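Local coordinates for protein enoyl-CoA hydratase, EchA12_1 (Mycobacterium marinum M, PDB 3QRE) that probably catalyses the hydration of enoyl-CoA thioesters in fatty acid metabolism, as a member of the crotonase-like enoyl-CoA hydratase/isomerase family, at residues C152-A157 against L226-D231. Numbering follows the deposited sequence.
Sequences CDVRFA and LEYAED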
loop_
_atom_site.group_PDB
_atom_site.type_symbol
_atom_site.label_atom_id
_atom_site.label_comp_id
_atom_site.label_asym_id
_atom_site.label_seq_id
_atom_site.Cartn_x
_atom_site.Cartn_y
_atom_site.Cartn_z
ATOM N N CYS A 152 -9.967 -13.558 -2.583
ATOM C CA CYS A 152 -9.853 -14.333 -1.365
ATOM C C CYS A 152 -9.270 -13.499 -0.219
ATOM O O CYS A 152 -8.627 -12.481 -0.436
ATOM C CB CYS A 152 -9.034 -15.617 -1.612
ATOM S SG CYS A 152 -9.835 -16.725 -2.798
ATOM N N ASP A 153 -9.515 -13.935 1.007
ATOM C CA ASP A 153 -9.033 -13.204 2.181
ATOM C C ASP A 153 -7.517 -13.260 2.286
ATOM O O ASP A 153 -6.869 -12.243 2.524
ATOM C CB ASP A 153 -9.697 -13.778 3.436
ATOM C CG ASP A 153 -11.194 -13.586 3.410
ATOM O OD1 ASP A 153 -11.625 -12.488 3.733
ATOM O OD2 ASP A 153 -11.964 -14.486 3.036
ATOM N N VAL A 154 -6.963 -14.463 2.117
ATOM C CA VAL A 154 -5.530 -14.709 2.325
ATOM C C VAL A 154 -5.022 -15.661 1.264
ATOM O O VAL A 154 -5.726 -16.619 0.888
ATOM C CB VAL A 154 -5.240 -15.274 3.745
ATOM C CG1 VAL A 154 -3.759 -15.438 3.964
ATOM C CG2 VAL A 154 -5.817 -14.351 4.831
ATOM N N ARG A 155 -3.813 -15.380 0.767
ATOM C CA ARG A 155 -3.177 -16.187 -0.273
ATOM C C ARG A 155 -1.810 -16.773 0.143
ATOM O O ARG A 155 -0.909 -16.049 0.598
ATOM C CB ARG A 155 -3.004 -15.356 -1.545
ATOM C CG ARG A 155 -4.305 -15.073 -2.332
ATOM C CD ARG A 155 -4.169 -13.804 -3.207
ATOM N NE ARG A 155 -4.033 -12.588 -2.386
ATOM C CZ ARG A 155 -5.022 -12.048 -1.680
ATOM N NH1 ARG A 155 -6.247 -12.569 -1.708
ATOM N NH2 ARG A 155 -4.797 -10.980 -0.953
ATOM N N PHE A 156 -1.665 -18.087 -0.039
ATOM C CA PHE A 156 -0.374 -18.754 0.009
ATOM C C PHE A 156 -0.036 -19.186 -1.401
ATOM O O PHE A 156 -0.933 -19.523 -2.183
ATOM C CB PHE A 156 -0.409 -19.964 0.932
ATOM C CG PHE A 156 -0.518 -19.601 2.378
ATOM C CD1 PHE A 156 0.618 -19.351 3.123
ATOM C CD2 PHE A 156 -1.765 -19.475 2.981
ATOM C CE1 PHE A 156 0.533 -19.000 4.461
ATOM C CE2 PHE A 156 -1.880 -19.112 4.342
ATOM C CZ PHE A 156 -0.722 -18.872 5.083
ATOM N N ALA A 157 1.247 -19.156 -1.740
ATOM C CA ALA A 157 1.656 -19.556 -3.066
ATOM C C ALA A 157 2.830 -20.518 -2.999
ATOM O O ALA A 157 3.718 -20.375 -2.142
ATOM C CB ALA A 157 2.013 -18.349 -3.883
ATOM N N LEU A 226 -3.765 -25.213 5.305
ATOM C CA LEU A 226 -4.656 -25.875 6.279
ATOM C C LEU A 226 -4.300 -25.606 7.734
ATOM O O LEU A 226 -5.187 -25.549 8.576
ATOM C CB LEU A 226 -4.719 -27.390 6.063
ATOM C CG LEU A 226 -5.288 -27.804 4.723
ATOM C CD1 LEU A 226 -4.930 -29.286 4.470
ATOM C CD2 LEU A 226 -6.794 -27.528 4.650
ATOM N N GLU A 227 -3.007 -25.487 8.028
ATOM C CA GLU A 227 -2.537 -25.170 9.384
ATOM C C GLU A 227 -3.110 -23.804 9.755
ATOM O O GLU A 227 -3.849 -23.663 10.731
ATOM C CB GLU A 227 -0.999 -25.148 9.428
ATOM C CG GLU A 227 -0.375 -24.716 10.771
ATOM C CD GLU A 227 1.137 -24.385 10.677
ATOM O OE1 GLU A 227 1.642 -24.073 9.578
ATOM O OE2 GLU A 227 1.824 -24.428 11.720
ATOM N N TYR A 228 -2.792 -22.819 8.920
ATOM C CA TYR A 228 -3.272 -21.443 9.059
ATOM C C TYR A 228 -4.789 -21.360 9.200
ATOM O O TYR A 228 -5.288 -20.682 10.090
ATOM C CB TYR A 228 -2.763 -20.592 7.883
ATOM C CG TYR A 228 -3.124 -19.133 7.992
ATOM C CD1 TYR A 228 -2.398 -18.282 8.804
ATOM C CD2 TYR A 228 -4.210 -18.614 7.287
ATOM C CE1 TYR A 228 -2.732 -16.953 8.912
ATOM C CE2 TYR A 228 -4.547 -17.299 7.376
ATOM C CZ TYR A 228 -3.813 -16.463 8.192
ATOM O OH TYR A 228 -4.170 -15.140 8.286
ATOM N N ALA A 229 -5.509 -22.082 8.340
ATOM C CA ALA A 229 -6.989 -22.119 8.357
ATOM C C ALA A 229 -7.615 -22.688 9.646
ATOM O O ALA A 229 -8.585 -22.132 10.169
ATOM C CB ALA A 229 -7.519 -22.845 7.146
ATOM N N GLU A 230 -7.086 -23.795 10.151
ATOM C CA GLU A 230 -7.534 -24.309 11.449
ATOM C C GLU A 230 -7.047 -23.435 12.606
ATOM O O GLU A 230 -7.746 -23.301 13.608
ATOM C CB GLU A 230 -7.156 -25.790 11.628
ATOM C CG GLU A 230 -8.289 -26.751 11.166
ATOM C CD GLU A 230 -7.789 -28.139 10.789
ATOM O OE1 GLU A 230 -8.093 -28.620 9.655
ATOM O OE2 GLU A 230 -7.089 -28.751 11.643
ATOM N N ASP A 231 -5.866 -22.830 12.452
ATOM C CA ASP A 231 -5.377 -21.820 13.396
ATOM C C ASP A 231 -6.390 -20.685 13.574
ATOM O O ASP A 231 -6.774 -20.395 14.711
ATOM C CB ASP A 231 -4.014 -21.246 12.976
ATOM C CG ASP A 231 -2.831 -22.019 13.563
ATOM O OD1 ASP A 231 -2.978 -23.203 13.981
ATOM O OD2 ASP A 231 -1.728 -21.433 13.608
#
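Phe156 and Tyr228 meet as a T-shaped pair, the strand residue turning its ring edge to the face of the helix residue. The ring centroids are 5.4 Å apart and the planes stand at 67°, short of perpendicular. Contact is made at the CE2–CZ side of the phenylalanine, with Phe156 CZ 3.8 Å from Tyr228 CG, while Phe156 CE2 lies equally close to Tyr228 CD2. The edge therefore rests over the root of the tyrosine ring, near CB, and leaves the phenol end to another neighbour. Val154, two residues earlier on the same side of the strand, takes up that end: its CG1 lies 4.0 Å from Tyr228 CE2, obliquely to the ring, and its CG2 is 3.9 Å from Tyr228 OH. Both methyls thus approach the same corner of the phenol, at CE2, from the strand side.

Tyr228 reaches so far because its CG is anti to the backbone N (chi1 -176°), which sets the ring out from the helix, between it and the strand; the nearest CA atoms, those of Val154 and Ala229, remain 9.7 Å apart. Lys213 touches all three side chains, and Ile134 of the adjacent parallel strand 133-137 packs on Val154 and Phe156. Nearby, Ala229 and Leu226 lie against strands 40-45 and 77-82, so helix 221-235 spans one face of the mixed sheet of this crotonase-like fold. The phenol oxygen has its polar partner across the subunit interface, where Tyr228 OH hydrogen-bonds Asp193 OD1 of the second subunit.

The chemistry implies a division of labour within one side chain: the aromatic surface of Tyr228 joins helix to sheet through apolar and edge-to-face packing, while its hydroxyl, satisfied by a neighbouring carboxylate, links that buried layer to the assembly.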